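Local coordinates for sulfur oxidation protein soxB (Thermus thermophilus, PDB 2WDD) that hydrolyses sulfur-sulfur bonds in the Sox sulfur oxidation pathway, acting on a protein-bound thiosulfonate, and carries two manganese ions in its metal site, at residues L52-P57 and P62-G67; P200-H205 and Q244-K249; H226-T231 and L511-E516; K249-G254 and G278-L283; A271-I276 and W295-T300. All blocks are in the same frame, centred on the assembly; numbering follows the deposited sequence.

Contact 1: residues L52-P57 and P62-G67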
# COMPACT_ATOMS: atom_id res chain seq x y z
N LEU A 52 13.49 5.45 1.14
CA LEU A 52 13.25 4.02 1.35
C LEU A 52 14.59 3.50 1.85
O LEU A 52 15.40 2.97 1.08
CB LEU A 52 12.80 3.31 0.08
CG LEU A 52 11.35 3.58 -0.36
CD1 LEU A 52 11.11 2.95 -1.74
CD2 LEU A 52 10.39 2.98 0.68
N ILE A 53 14.85 3.75 3.12
CA ILE A 53 16.13 3.41 3.74
C ILE A 53 16.30 1.92 3.92
O ILE A 53 15.39 1.21 4.34
CB ILE A 53 16.29 4.17 5.06
CG1 ILE A 53 16.27 5.67 4.79
CG2 ILE A 53 17.54 3.73 5.81
CD1 ILE A 53 15.97 6.52 6.02
N ALA A 54 17.51 1.44 3.61
CA ALA A 54 17.81 0.03 3.73
C ALA A 54 19.22 -0.14 4.25
O ALA A 54 20.04 0.75 4.10
CB ALA A 54 17.71 -0.63 2.38
N PRO A 55 19.51 -1.30 4.86
CA PRO A 55 20.89 -1.52 5.27
C PRO A 55 21.69 -1.71 3.98
O PRO A 55 21.13 -2.02 2.93
CB PRO A 55 20.81 -2.85 6.05
CG PRO A 55 19.66 -3.56 5.45
CD PRO A 55 18.67 -2.50 5.03
N LYS A 56 23.00 -1.51 4.07
CA LYS A 56 23.85 -1.58 2.89
C LYS A 56 23.61 -2.70 1.87
O LYS A 56 23.45 -2.44 0.68
CB LYS A 56 25.33 -1.42 3.28
CG LYS A 56 25.63 -0.03 3.80
CD LYS A 56 27.05 0.11 4.35
CE LYS A 56 27.63 -1.23 4.76
NZ LYS A 56 29.05 -1.06 5.17
N PRO A 57 23.52 -3.96 2.34
CA PRO A 57 23.32 -5.08 1.39
C PRO A 57 22.11 -4.97 0.48
O PRO A 57 22.07 -5.59 -0.59
CB PRO A 57 23.14 -6.29 2.32
CG PRO A 57 23.62 -5.86 3.66
CD PRO A 57 23.35 -4.39 3.73
N PRO A 62 15.16 -2.77 -6.58
CA PRO A 62 13.74 -2.43 -6.63
C PRO A 62 13.13 -2.66 -5.26
O PRO A 62 13.41 -3.67 -4.60
CB PRO A 62 13.18 -3.43 -7.65
CG PRO A 62 14.33 -3.59 -8.62
CD PRO A 62 15.56 -3.60 -7.74
N GLY A 63 12.35 -1.68 -4.81
CA GLY A 63 11.76 -1.71 -3.49
C GLY A 63 12.48 -0.73 -2.57
O GLY A 63 11.99 -0.39 -1.49
N TYR A 64 13.68 -0.30 -2.98
CA TYR A 64 14.48 0.63 -2.20
C TYR A 64 14.99 1.81 -3.03
O TYR A 64 15.93 2.50 -2.61
CB TYR A 64 15.67 -0.10 -1.56
CG TYR A 64 15.24 -1.16 -0.55
CD1 TYR A 64 14.82 -0.79 0.72
CD2 TYR A 64 15.19 -2.50 -0.90
CE1 TYR A 64 14.42 -1.75 1.64
CE2 TYR A 64 14.81 -3.47 0.02
CZ TYR A 64 14.41 -3.08 1.28
OH TYR A 64 14.02 -4.04 2.19
N LEU A 65 14.36 2.05 -4.17
CA LEU A 65 14.75 3.14 -5.06
C LEU A 65 13.77 4.30 -4.91
O LEU A 65 12.55 4.10 -4.92
CB LEU A 65 14.78 2.67 -6.52
CG LEU A 65 15.69 1.48 -6.80
CD1 LEU A 65 15.35 0.91 -8.17
CD2 LEU A 65 17.14 1.90 -6.74
N THR A 66 14.31 5.51 -4.83
CA THR A 66 13.50 6.71 -4.72
C THR A 66 14.18 7.86 -5.48
O THR A 66 15.31 7.72 -5.97
CB THR A 66 13.36 7.15 -3.25
OG1 THR A 66 14.68 7.40 -2.72
CG2 THR A 66 12.63 6.09 -2.41
N GLY A 67 13.49 8.99 -5.54
CA GLY A 67 14.06 10.22 -6.05
C GLY A 67 14.73 10.12 -7.40
O GLY A 67 14.18 9.56 -8.34
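L52 opens the contact by laying its branched end across T66 and the backbone of G63. With CG anti to the carbonyl carbon (chi1 -75°), the side chain reaches toward the second segment: L52 CG comes to 3.5 Å from T66 CG2, a tight pair, while L52 CD1 stands 3.5 Å from G63 O. A leucine suits the place because a single branch point serves both partners. The carbonyl of L52 meets the Y64 ring at its edge and in its plane, with L52 O 3.8 Å from Y64 CD1. I53 turns its own side chain away, onto L377, and its amide is hydrogen-bonded to T376 OG1. At A54 the methyl presses obliquely on the tyrosine, A54 CB lying 3.3 Å from Y64 CD1; so small a group lets the backbone run close to the ring. A serine in place of Y64 would probably leave the A54 methyl and the L52 carbonyl without their aromatic neighbour, opening a gap between the two segments. At the backbone angles of G63 (phi 105°) a CB would jam against the preceding carbonyl, which calls for glycine. Such irregular folding-back belongs to the long loop between strand 29-34 and helix 67-74, whose L52 lies about 8 Å, side chain to side chain, from the manganese ligand H288.

Contact 2: residues P200-H205 and Q244-K249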
# COMPACT_ATOMS: atom_id res chain seq x y z
N PRO A 200 -9.66 -21.55 -3.59
CA PRO A 200 -8.80 -22.21 -4.58
C PRO A 200 -7.42 -21.55 -4.59
O PRO A 200 -7.31 -20.33 -4.44
CB PRO A 200 -9.52 -21.96 -5.91
CG PRO A 200 -10.95 -21.67 -5.53
CD PRO A 200 -10.86 -20.96 -4.21
N ALA A 201 -6.38 -22.35 -4.80
CA ALA A 201 -5.02 -21.83 -4.84
C ALA A 201 -4.74 -21.17 -6.18
O ALA A 201 -3.97 -20.21 -6.26
CB ALA A 201 -4.01 -22.94 -4.61
N TYR A 202 -5.31 -21.72 -7.25
CA TYR A 202 -5.04 -21.20 -8.58
C TYR A 202 -6.17 -21.47 -9.57
O TYR A 202 -7.08 -22.26 -9.30
CB TYR A 202 -3.74 -21.80 -9.13
CG TYR A 202 -3.80 -23.31 -9.37
CD1 TYR A 202 -4.37 -23.81 -10.53
CD2 TYR A 202 -3.30 -24.20 -8.44
CE1 TYR A 202 -4.45 -25.18 -10.75
CE2 TYR A 202 -3.38 -25.57 -8.64
CZ TYR A 202 -3.95 -26.05 -9.80
OH TYR A 202 -4.02 -27.41 -10.00
N ARG A 203 -6.10 -20.81 -10.72
CA ARG A 203 -7.04 -21.04 -11.81
C ARG A 203 -6.24 -21.07 -13.11
O ARG A 203 -5.40 -20.21 -13.33
CB ARG A 203 -8.10 -19.95 -11.89
CG ARG A 203 -9.08 -20.13 -13.06
CD ARG A 203 -9.87 -21.43 -12.94
NE ARG A 203 -10.37 -21.59 -11.57
CZ ARG A 203 -10.44 -22.74 -10.92
NH1 ARG A 203 -10.12 -23.88 -11.53
NH2 ARG A 203 -10.87 -22.76 -9.67
N ILE A 204 -6.51 -22.06 -13.96
CA ILE A 204 -5.83 -22.15 -15.25
C ILE A 204 -6.72 -21.54 -16.32
O ILE A 204 -7.92 -21.82 -16.38
CB ILE A 204 -5.43 -23.59 -15.60
CG1 ILE A 204 -4.36 -24.10 -14.63
CG2 ILE A 204 -4.89 -23.66 -17.04
CD1 ILE A 204 -4.13 -25.60 -14.70
N HIS A 205 -6.14 -20.68 -17.14
CA HIS A 205 -6.86 -20.00 -18.20
C HIS A 205 -6.30 -20.37 -19.56
O HIS A 205 -5.09 -20.44 -19.74
CB HIS A 205 -6.72 -18.49 -18.03
CG HIS A 205 -7.44 -17.95 -16.84
ND1 HIS A 205 -8.74 -17.50 -16.90
CD2 HIS A 205 -7.04 -17.78 -15.56
CE1 HIS A 205 -9.12 -17.09 -15.70
NE2 HIS A 205 -8.11 -17.26 -14.87
N GLN A 244 4.73 -24.60 -3.34
CA GLN A 244 5.43 -25.42 -4.33
C GLN A 244 4.52 -26.50 -4.91
O GLN A 244 4.53 -26.75 -6.11
CB GLN A 244 6.68 -26.07 -3.73
CG GLN A 244 7.51 -26.85 -4.76
CD GLN A 244 8.09 -25.96 -5.85
OE1 GLN A 244 9.13 -25.33 -5.67
NE2 GLN A 244 7.42 -25.92 -7.00
N GLU A 245 3.73 -27.14 -4.06
CA GLU A 245 2.83 -28.18 -4.53
C GLU A 245 1.72 -27.60 -5.41
O GLU A 245 1.30 -28.23 -6.38
CB GLU A 245 2.28 -28.98 -3.34
CG GLU A 245 3.41 -29.59 -2.52
CD GLU A 245 2.93 -30.49 -1.39
OE1 GLU A 245 1.70 -30.67 -1.25
OE2 GLU A 245 3.79 -31.02 -0.65
N ALA A 246 1.30 -26.38 -5.11
CA ALA A 246 0.28 -25.72 -5.92
C ALA A 246 0.83 -25.43 -7.31
O ALA A 246 0.17 -25.63 -8.33
CB ALA A 246 -0.20 -24.44 -5.24
N VAL A 247 2.06 -24.91 -7.36
CA VAL A 247 2.71 -24.60 -8.63
C VAL A 247 2.88 -25.89 -9.44
O VAL A 247 2.54 -25.93 -10.62
CB VAL A 247 4.05 -23.90 -8.41
CG1 VAL A 247 4.85 -23.86 -9.72
CG2 VAL A 247 3.84 -22.50 -7.84
N ASP A 248 3.37 -26.94 -8.78
CA ASP A 248 3.56 -28.24 -9.42
C ASP A 248 2.24 -28.81 -9.92
O ASP A 248 2.16 -29.34 -11.04
CB ASP A 248 4.23 -29.22 -8.45
CG ASP A 248 5.70 -28.87 -8.18
OD1 ASP A 248 6.29 -28.11 -8.96
OD2 ASP A 248 6.26 -29.38 -7.18
N LYS A 249 1.20 -28.71 -9.10
CA LYS A 249 -0.11 -29.23 -9.48
C LYS A 249 -0.66 -28.54 -10.71
O LYS A 249 -1.17 -29.18 -11.63
CB LYS A 249 -1.09 -29.15 -8.31
CG LYS A 249 -2.43 -29.81 -8.58
CD LYS A 249 -3.35 -29.70 -7.37
CE LYS A 249 -4.78 -30.11 -7.72
NZ LYS A 249 -5.69 -29.99 -6.55
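Y202 carries this contact, reaching from strand 202-207 to helix 240-252. Its side chain leaves the strand toward the helix, and chi1 of 66° sets CG between the backbone N and the carbonyl carbon, a placing that swings the ring beside the helix backbone. CB and CG serve as the stem; the first atom to meet the helix is CD2, 3.8 Å from A246 O and more loosely, at 4.5 Å, from A246 CB. One bond further along, CE2 comes to 3.6 Å from the same A246 O, which lies obliquely to the ring. At the tip, the hydroxyl sits against the aliphatic part of K249, with Y202 OH 3.2 Å from K249 CG. The lysine chain is fully extended and passes the tyrosine at about a right angle, so its methylenes line the hydroxyl on their way to solvent. The polar need of that hydroxyl is met one turn on, by a hydrogen bond with E253 OE1. Tyrosine fits because it joins a flat apolar body, good for packing, to an oxygen that can bond at the helix surface. Next to Y202 on the first segment, A201 CB and A246 CB are 4.1 Å apart, a close approach that two alanines permit. V215 of the neighbouring strand 210-217 also touches Y202. This is the packing of a helix on the edge of an alpha/beta sheet, 240-252 being the helix of the beta-alpha-beta crossover from strand 210-217 to its parallel neighbour 257-262.

Contact 3: residues H226-T231 and L511-E516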
# COMPACT_ATOMS: atom_id res chain seq x y z
N HIS A 226 -3.20 -7.03 12.56
CA HIS A 226 -4.53 -6.49 12.77
C HIS A 226 -5.18 -7.21 13.93
O HIS A 226 -4.71 -8.27 14.33
CB HIS A 226 -5.36 -6.72 11.52
CG HIS A 226 -4.68 -6.26 10.26
ND1 HIS A 226 -4.58 -4.93 9.93
CD2 HIS A 226 -3.99 -6.95 9.32
CE1 HIS A 226 -3.87 -4.81 8.81
NE2 HIS A 226 -3.51 -6.02 8.42
N PRO A 227 -6.28 -6.65 14.47
CA PRO A 227 -6.97 -7.31 15.59
C PRO A 227 -7.20 -8.78 15.28
O PRO A 227 -7.66 -9.13 14.20
CB PRO A 227 -8.29 -6.55 15.66
CG PRO A 227 -7.90 -5.14 15.28
CD PRO A 227 -6.82 -5.31 14.20
N GLU A 228 -6.80 -9.63 16.22
CA GLU A 228 -6.89 -11.07 16.04
C GLU A 228 -8.32 -11.54 15.79
O GLU A 228 -8.54 -12.52 15.09
CB GLU A 228 -6.31 -11.79 17.26
CG GLU A 228 -4.83 -11.54 17.46
CD GLU A 228 -4.56 -10.38 18.41
OE1 GLU A 228 -5.44 -9.49 18.55
OE2 GLU A 228 -3.48 -10.36 19.03
N SER A 229 -9.28 -10.82 16.35
CA SER A 229 -10.68 -11.19 16.21
C SER A 229 -11.15 -11.23 14.76
O SER A 229 -12.06 -11.97 14.41
CB SER A 229 -11.57 -10.24 17.02
OG SER A 229 -11.50 -8.92 16.52
N PHE A 230 -10.53 -10.41 13.91
CA PHE A 230 -10.93 -10.32 12.52
C PHE A 230 -10.69 -11.61 11.73
O PHE A 230 -11.34 -11.84 10.71
CB PHE A 230 -10.17 -9.21 11.81
CG PHE A 230 -10.57 -7.81 12.23
CD1 PHE A 230 -11.86 -7.53 12.64
CD2 PHE A 230 -9.65 -6.78 12.15
CE1 PHE A 230 -12.22 -6.24 13.00
CE2 PHE A 230 -10.01 -5.49 12.50
CZ PHE A 230 -11.29 -5.22 12.92
N THR A 231 -9.69 -12.39 12.16
CA THR A 231 -9.31 -13.61 11.44
C THR A 231 -9.29 -14.87 12.30
O THR A 231 -8.61 -15.85 11.97
CB THR A 231 -7.93 -13.44 10.77
OG1 THR A 231 -6.93 -13.22 11.77
CG2 THR A 231 -7.94 -12.26 9.80
N LEU A 511 0.37 -0.73 20.11
CA LEU A 511 1.25 -0.19 21.12
C LEU A 511 0.59 -0.04 22.49
O LEU A 511 1.21 -0.30 23.53
CB LEU A 511 1.83 1.14 20.65
CG LEU A 511 2.88 1.76 21.57
CD1 LEU A 511 3.99 0.74 21.87
CD2 LEU A 511 3.45 3.02 20.91
N GLN A 512 -0.69 0.34 22.49
CA GLN A 512 -1.41 0.54 23.74
C GLN A 512 -1.40 -0.71 24.64
O GLN A 512 -1.56 -0.59 25.86
CB GLN A 512 -2.84 1.03 23.48
CG GLN A 512 -3.75 0.04 22.75
CD GLN A 512 -3.54 0.03 21.23
OE1 GLN A 512 -2.78 0.83 20.69
NE2 GLN A 512 -4.22 -0.89 20.55
N ARG A 513 -1.21 -1.89 24.05
CA ARG A 513 -1.21 -3.12 24.83
C ARG A 513 -0.11 -3.22 25.89
O ARG A 513 -0.26 -3.95 26.86
CB ARG A 513 -1.20 -4.35 23.92
CG ARG A 513 -2.43 -4.47 23.06
CD ARG A 513 -2.39 -5.76 22.25
NE ARG A 513 -3.48 -5.81 21.28
CZ ARG A 513 -3.69 -6.85 20.47
NH1 ARG A 513 -2.88 -7.89 20.52
NH2 ARG A 513 -4.68 -6.83 19.59
N VAL A 514 0.99 -2.51 25.68
CA VAL A 514 2.08 -2.55 26.67
C VAL A 514 2.11 -1.29 27.54
O VAL A 514 3.05 -1.08 28.30
CB VAL A 514 3.45 -2.84 26.03
CG1 VAL A 514 3.42 -4.16 25.26
CG2 VAL A 514 3.90 -1.68 25.12
N GLY A 515 1.09 -0.45 27.41
CA GLY A 515 1.04 0.77 28.19
C GLY A 515 0.04 0.72 29.33
O GLY A 515 -0.65 -0.29 29.53
N GLU A 516 -0.02 1.81 30.10
CA GLU A 516 -0.97 1.95 31.20
C GLU A 516 -1.97 3.03 30.80
O GLU A 516 -1.62 4.20 30.69
CB GLU A 516 -0.25 2.35 32.48
CG GLU A 516 0.68 1.28 33.02
CD GLU A 516 1.28 1.66 34.36
OE1 GLU A 516 0.76 2.58 35.01
OE2 GLU A 516 2.30 1.04 34.75
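R513 and E228 hold this surface contact together through one bidentate salt bridge. Along the second segment, L511 begins a 3-10 turn and turns its side chain inward onto F435 and L437, a natural place for an apolar residue. R513 then projects outward, extended from CG to NE, and grips the carboxylate end-on: R513 NH1 gives a nearly straight bond (169°) of 2.9 Å to the syn lone pair of E228 OE2, while R513 NH2 reaches E228 OE1 at 3.0 Å, somewhat tilted from both planes. The two flat groups are nearly coplanar, 13° apart. E228 comes from the opposite direction, its chain bent at chi2 (93°) to present both oxygens. Were E228 an alanine, the R513 guanidinium would probably lose its carboxylate mate and the long side chain be set free to turn into solvent. Further on, E516 begins strand 516-517, where it pairs with Y436 and forms a salt bridge with R501. The bridge thus spans from the loop after helix 222-225 to the loop joining strands 501-507 and 516-517, both of which pair with strand 431-438.

Contact 4: residues K249-G254 and G278-L283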
# COMPACT_ATOMS: atom_id res chain seq x y z
N LYS A 249 1.20 -28.71 -9.10
CA LYS A 249 -0.11 -29.23 -9.48
C LYS A 249 -0.66 -28.54 -10.71
O LYS A 249 -1.17 -29.18 -11.63
CB LYS A 249 -1.09 -29.15 -8.31
CG LYS A 249 -2.43 -29.81 -8.58
CD LYS A 249 -3.35 -29.70 -7.37
CE LYS A 249 -4.78 -30.11 -7.72
NZ LYS A 249 -5.69 -29.99 -6.55
N ALA A 250 -0.56 -27.21 -10.76
CA ALA A 250 -1.04 -26.46 -11.91
C ALA A 250 -0.34 -26.98 -13.17
O ALA A 250 -0.96 -27.12 -14.22
CB ALA A 250 -0.77 -24.97 -11.73
N ARG A 251 0.96 -27.23 -13.06
CA ARG A 251 1.74 -27.72 -14.20
C ARG A 251 1.35 -29.14 -14.58
O ARG A 251 1.28 -29.48 -15.76
CB ARG A 251 3.23 -27.59 -13.93
CG ARG A 251 3.76 -26.17 -14.16
CD ARG A 251 5.25 -26.04 -13.87
NE ARG A 251 5.68 -24.64 -13.92
CZ ARG A 251 5.74 -23.92 -15.03
NH1 ARG A 251 5.41 -24.46 -16.19
NH2 ARG A 251 6.11 -22.65 -14.97
N ALA A 252 1.03 -29.96 -13.58
CA ALA A 252 0.59 -31.33 -13.84
C ALA A 252 -0.78 -31.34 -14.52
O ALA A 252 -1.10 -32.26 -15.27
CB ALA A 252 0.56 -32.13 -12.56
N GLU A 253 -1.57 -30.30 -14.27
CA GLU A 253 -2.88 -30.18 -14.90
C GLU A 253 -2.79 -29.55 -16.28
O GLU A 253 -3.81 -29.35 -16.94
CB GLU A 253 -3.85 -29.41 -13.99
CG GLU A 253 -4.21 -30.17 -12.73
CD GLU A 253 -5.34 -29.53 -11.96
OE1 GLU A 253 -5.49 -28.29 -12.04
OE2 GLU A 253 -6.08 -30.26 -11.27
N GLY A 254 -1.58 -29.22 -16.71
CA GLY A 254 -1.38 -28.67 -18.04
C GLY A 254 -0.93 -27.23 -18.21
O GLY A 254 -0.79 -26.76 -19.33
N GLY A 278 9.45 -23.01 -10.68
CA GLY A 278 8.30 -22.94 -11.57
C GLY A 278 7.42 -21.71 -11.59
O GLY A 278 6.39 -21.72 -12.26
N ILE A 279 7.80 -20.66 -10.86
CA ILE A 279 7.02 -19.43 -10.92
C ILE A 279 7.67 -18.57 -12.00
O ILE A 279 8.84 -18.22 -11.89
CB ILE A 279 6.99 -18.67 -9.58
CG1 ILE A 279 6.34 -19.54 -8.49
CG2 ILE A 279 6.21 -17.38 -9.76
CD1 ILE A 279 6.25 -18.85 -7.14
N ASP A 280 6.92 -18.27 -13.06
CA ASP A 280 7.47 -17.52 -14.18
C ASP A 280 7.36 -16.01 -14.01
O ASP A 280 8.22 -15.26 -14.46
CB ASP A 280 6.81 -17.96 -15.48
CG ASP A 280 6.97 -19.45 -15.72
OD1 ASP A 280 8.12 -19.94 -15.63
OD2 ASP A 280 5.94 -20.14 -15.87
N LEU A 281 6.29 -15.57 -13.36
CA LEU A 281 6.06 -14.16 -13.17
C LEU A 281 5.36 -13.98 -11.83
O LEU A 281 4.51 -14.79 -11.47
CB LEU A 281 5.12 -13.65 -14.27
CG LEU A 281 4.57 -12.22 -14.14
CD1 LEU A 281 5.70 -11.21 -14.25
CD2 LEU A 281 3.49 -11.95 -15.21
N ILE A 282 5.72 -12.92 -11.11
CA ILE A 282 5.06 -12.57 -9.85
C ILE A 282 4.56 -11.14 -10.02
O ILE A 282 5.33 -10.26 -10.42
CB ILE A 282 6.00 -12.63 -8.61
CG1 ILE A 282 6.49 -14.06 -8.37
CG2 ILE A 282 5.24 -12.16 -7.35
CD1 ILE A 282 7.60 -14.18 -7.34
N LEU A 283 3.28 -10.94 -9.72
CA LEU A 283 2.63 -9.62 -9.72
C LEU A 283 2.62 -9.31 -8.21
O LEU A 283 1.87 -9.92 -7.44
CB LEU A 283 1.21 -9.72 -10.30
CG LEU A 283 1.21 -10.16 -11.78
CD1 LEU A 283 -0.20 -10.34 -12.32
CD2 LEU A 283 2.04 -9.19 -12.65
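R251 meets the second segment with one flank of its guanidinium, and hydrogen bonding to the backbone comes first. R251 NH2 gives G278 O a bond of 2.9 Å and 164°; the carbonyl lies in the guanidinium plane, although the nitrogen stands above the plane of the carbonyl. R251 NE adds a weak bond of 3.4 Å to the same oxygen, and the main bond from NH2, seconded by this weak one, would restrain the turning of the guanidinium. The charged interaction uses NH2 again. R251 NH2 lies 2.7 Å from D280 OD2 in a salt bridge whose hydrogen bond is weak because it is sharply bent, at 124°. The two flat groups stand 79° apart, so the carboxylate offers one oxygen in place of a paired grip. D280 OD2 also accepts from V258 N, and R251 NH1 gives to N256 O; an arginine suits the spot because its nitrogens can serve several acceptors from one extended chain. Glycines answer the steric demands. G278 has a positive phi, and a side chain there would crowd R251 NE. G254, also with positive phi, ends helix 240-252 in a Schellman motif, its N bonded to R251 O at 3.0 Å. Contacts of this kind fasten the C-terminal end of a crossover helix in an alpha/beta layer, here to the loop that enters strand 281-284, next to the parallel strand 257-262.

Contact 5: residues A271-I276 and W295-T300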
# COMPACT_ATOMS: atom_id res chain seq x y z
N ALA A 271 12.47 -13.30 -2.50
CA ALA A 271 13.07 -14.42 -1.77
C ALA A 271 12.44 -15.73 -2.24
O ALA A 271 13.15 -16.73 -2.43
CB ALA A 271 12.88 -14.24 -0.26
N LEU A 272 11.13 -15.73 -2.45
CA LEU A 272 10.43 -16.92 -2.93
C LEU A 272 10.86 -17.30 -4.34
O LEU A 272 10.91 -18.49 -4.68
CB LEU A 272 8.92 -16.71 -2.89
CG LEU A 272 8.30 -16.62 -1.49
CD1 LEU A 272 6.83 -16.26 -1.59
CD2 LEU A 272 8.48 -17.95 -0.74
N ALA A 273 11.17 -16.31 -5.17
CA ALA A 273 11.61 -16.56 -6.54
C ALA A 273 12.89 -17.40 -6.55
O ALA A 273 13.16 -18.13 -7.50
CB ALA A 273 11.83 -15.25 -7.28
N GLU A 274 13.68 -17.29 -5.49
CA GLU A 274 14.93 -18.04 -5.38
C GLU A 274 14.74 -19.36 -4.63
O GLU A 274 15.69 -20.13 -4.48
CB GLU A 274 15.99 -17.21 -4.65
CG GLU A 274 16.28 -15.86 -5.28
CD GLU A 274 17.42 -15.14 -4.59
OE1 GLU A 274 17.49 -15.18 -3.34
OE2 GLU A 274 18.26 -14.54 -5.29
N ARG A 275 13.54 -19.60 -4.13
CA ARG A 275 13.27 -20.80 -3.34
C ARG A 275 12.26 -21.75 -3.97
O ARG A 275 12.34 -22.97 -3.78
CB ARG A 275 12.81 -20.42 -1.93
CG ARG A 275 13.83 -19.62 -1.13
CD ARG A 275 13.65 -19.82 0.37
NE ARG A 275 13.47 -18.56 1.08
CZ ARG A 275 14.45 -17.70 1.33
NH1 ARG A 275 14.20 -16.57 1.99
NH2 ARG A 275 15.69 -17.95 0.92
N ILE A 276 11.29 -21.19 -4.69
CA ILE A 276 10.24 -21.96 -5.34
C ILE A 276 10.58 -22.18 -6.80
O ILE A 276 11.00 -21.25 -7.49
CB ILE A 276 8.87 -21.23 -5.23
CG1 ILE A 276 8.56 -20.87 -3.78
CG2 ILE A 276 7.75 -22.04 -5.87
CD1 ILE A 276 8.24 -22.06 -2.90
N TRP A 295 11.60 -6.94 -12.72
CA TRP A 295 12.76 -7.25 -11.92
C TRP A 295 13.04 -8.74 -12.08
O TRP A 295 12.19 -9.57 -11.77
CB TRP A 295 12.46 -6.92 -10.45
CG TRP A 295 13.58 -7.12 -9.50
CD1 TRP A 295 14.92 -7.21 -9.79
CD2 TRP A 295 13.47 -7.21 -8.09
NE1 TRP A 295 15.64 -7.37 -8.64
CE2 TRP A 295 14.77 -7.38 -7.57
CE3 TRP A 295 12.39 -7.16 -7.20
CZ2 TRP A 295 15.02 -7.48 -6.20
CZ3 TRP A 295 12.64 -7.28 -5.84
CH2 TRP A 295 13.95 -7.42 -5.35
N ARG A 296 14.22 -9.07 -12.60
CA ARG A 296 14.59 -10.46 -12.81
C ARG A 296 15.25 -11.01 -11.54
O ARG A 296 16.30 -10.51 -11.11
CB ARG A 296 15.56 -10.58 -14.00
CG ARG A 296 15.93 -12.01 -14.34
CD ARG A 296 14.75 -12.74 -14.93
NE ARG A 296 15.12 -14.07 -15.42
CZ ARG A 296 14.26 -14.94 -15.93
NH1 ARG A 296 12.97 -14.64 -16.03
NH2 ARG A 296 14.69 -16.13 -16.34
N VAL A 297 14.64 -12.02 -10.95
CA VAL A 297 15.17 -12.69 -9.77
C VAL A 297 15.10 -14.19 -10.03
O VAL A 297 14.02 -14.72 -10.30
CB VAL A 297 14.37 -12.32 -8.49
CG1 VAL A 297 14.99 -13.02 -7.28
CG2 VAL A 297 14.36 -10.80 -8.28
N GLY A 298 16.24 -14.85 -10.00
CA GLY A 298 16.29 -16.27 -10.30
C GLY A 298 15.78 -16.45 -11.72
O GLY A 298 16.24 -15.77 -12.64
N LYS A 299 14.80 -17.33 -11.90
CA LYS A 299 14.19 -17.56 -13.20
C LYS A 299 12.79 -16.94 -13.25
O LYS A 299 11.92 -17.41 -13.98
CB LYS A 299 14.10 -19.07 -13.45
CG LYS A 299 15.45 -19.76 -13.52
CD LYS A 299 16.31 -19.17 -14.62
CE LYS A 299 17.76 -19.62 -14.50
NZ LYS A 299 18.55 -19.26 -15.72
N THR A 300 12.59 -15.88 -12.47
CA THR A 300 11.28 -15.25 -12.38
C THR A 300 11.34 -13.76 -12.70
O THR A 300 12.29 -13.09 -12.32
CB THR A 300 10.75 -15.41 -10.93
OG1 THR A 300 10.71 -16.79 -10.58
CG2 THR A 300 9.37 -14.76 -10.75
O HOH W 1 12.78 -18.45 -9.97
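A273, on the segment that carries helix 266-273, sets its methyl against V297 and T300. V297 has CG1 anti to the backbone N (chi1 -179°), which directs that methyl toward the helix, V297 CG1 lying 3.9 Å from A273 CB. The same rotation puts CG2 over the centre of the W295 ring, 3.5 Å above its plane, so a beta-branched residue fills both sides of its place at once. E274 is modelled in two conformations; in one of them its side chain crosses V297 at about a right angle, E274 CG touching V297 CG1 at 3.7 Å and the carboxylate staying close to the same methyl. T300 holds OG1 anti to the carbonyl carbon (chi1 -56°), where it can serve polar partners while T300 CB still packs 3.8 Å from A273 CB. Its hydroxyl is hydrogen-bonded to I279 O and accepts from a water at 2.7 Å. That water also donates to A273 O and accepts from K299 N, tying the A273 carbonyl to the turn where no direct bond crosses. G298, in the type II' turn from V297 to T300, has a positive phi (60°) that favours glycine; a side chain there would also press on A273 O. Across from it, L272 O takes two backbone N-H groups, those of R275 and I276. Chemically, then, close apolar packing by an alanine and a valine is joined to one bridging water, which satisfies backbone groups of both segments while the threonine hydroxyl passes on to I279.

In the fold
From the N terminus, contact 1 closes a short loop ahead of helix 67-74, in series with all that follows. Contact 2 then ties edge strand 202-207 to helix 240-252. Contact 3 opens within that span and closes only at residues 511-516, so it crosses contact 2 and joins the N-terminal part to the C-terminal sheet. Contacts 4 and 5 lie within its long span and cross each other: contact 4, starting at the shared K249, joins helix 240-252 to the approach to strand 281-284, and contact 5 joins 271-276 to the turn between strands 295-297 and 300-304. Contacts 2, 4 and 5 reach one six-stranded sheet, and P62 packing on W295 links contact 1 to contact 5.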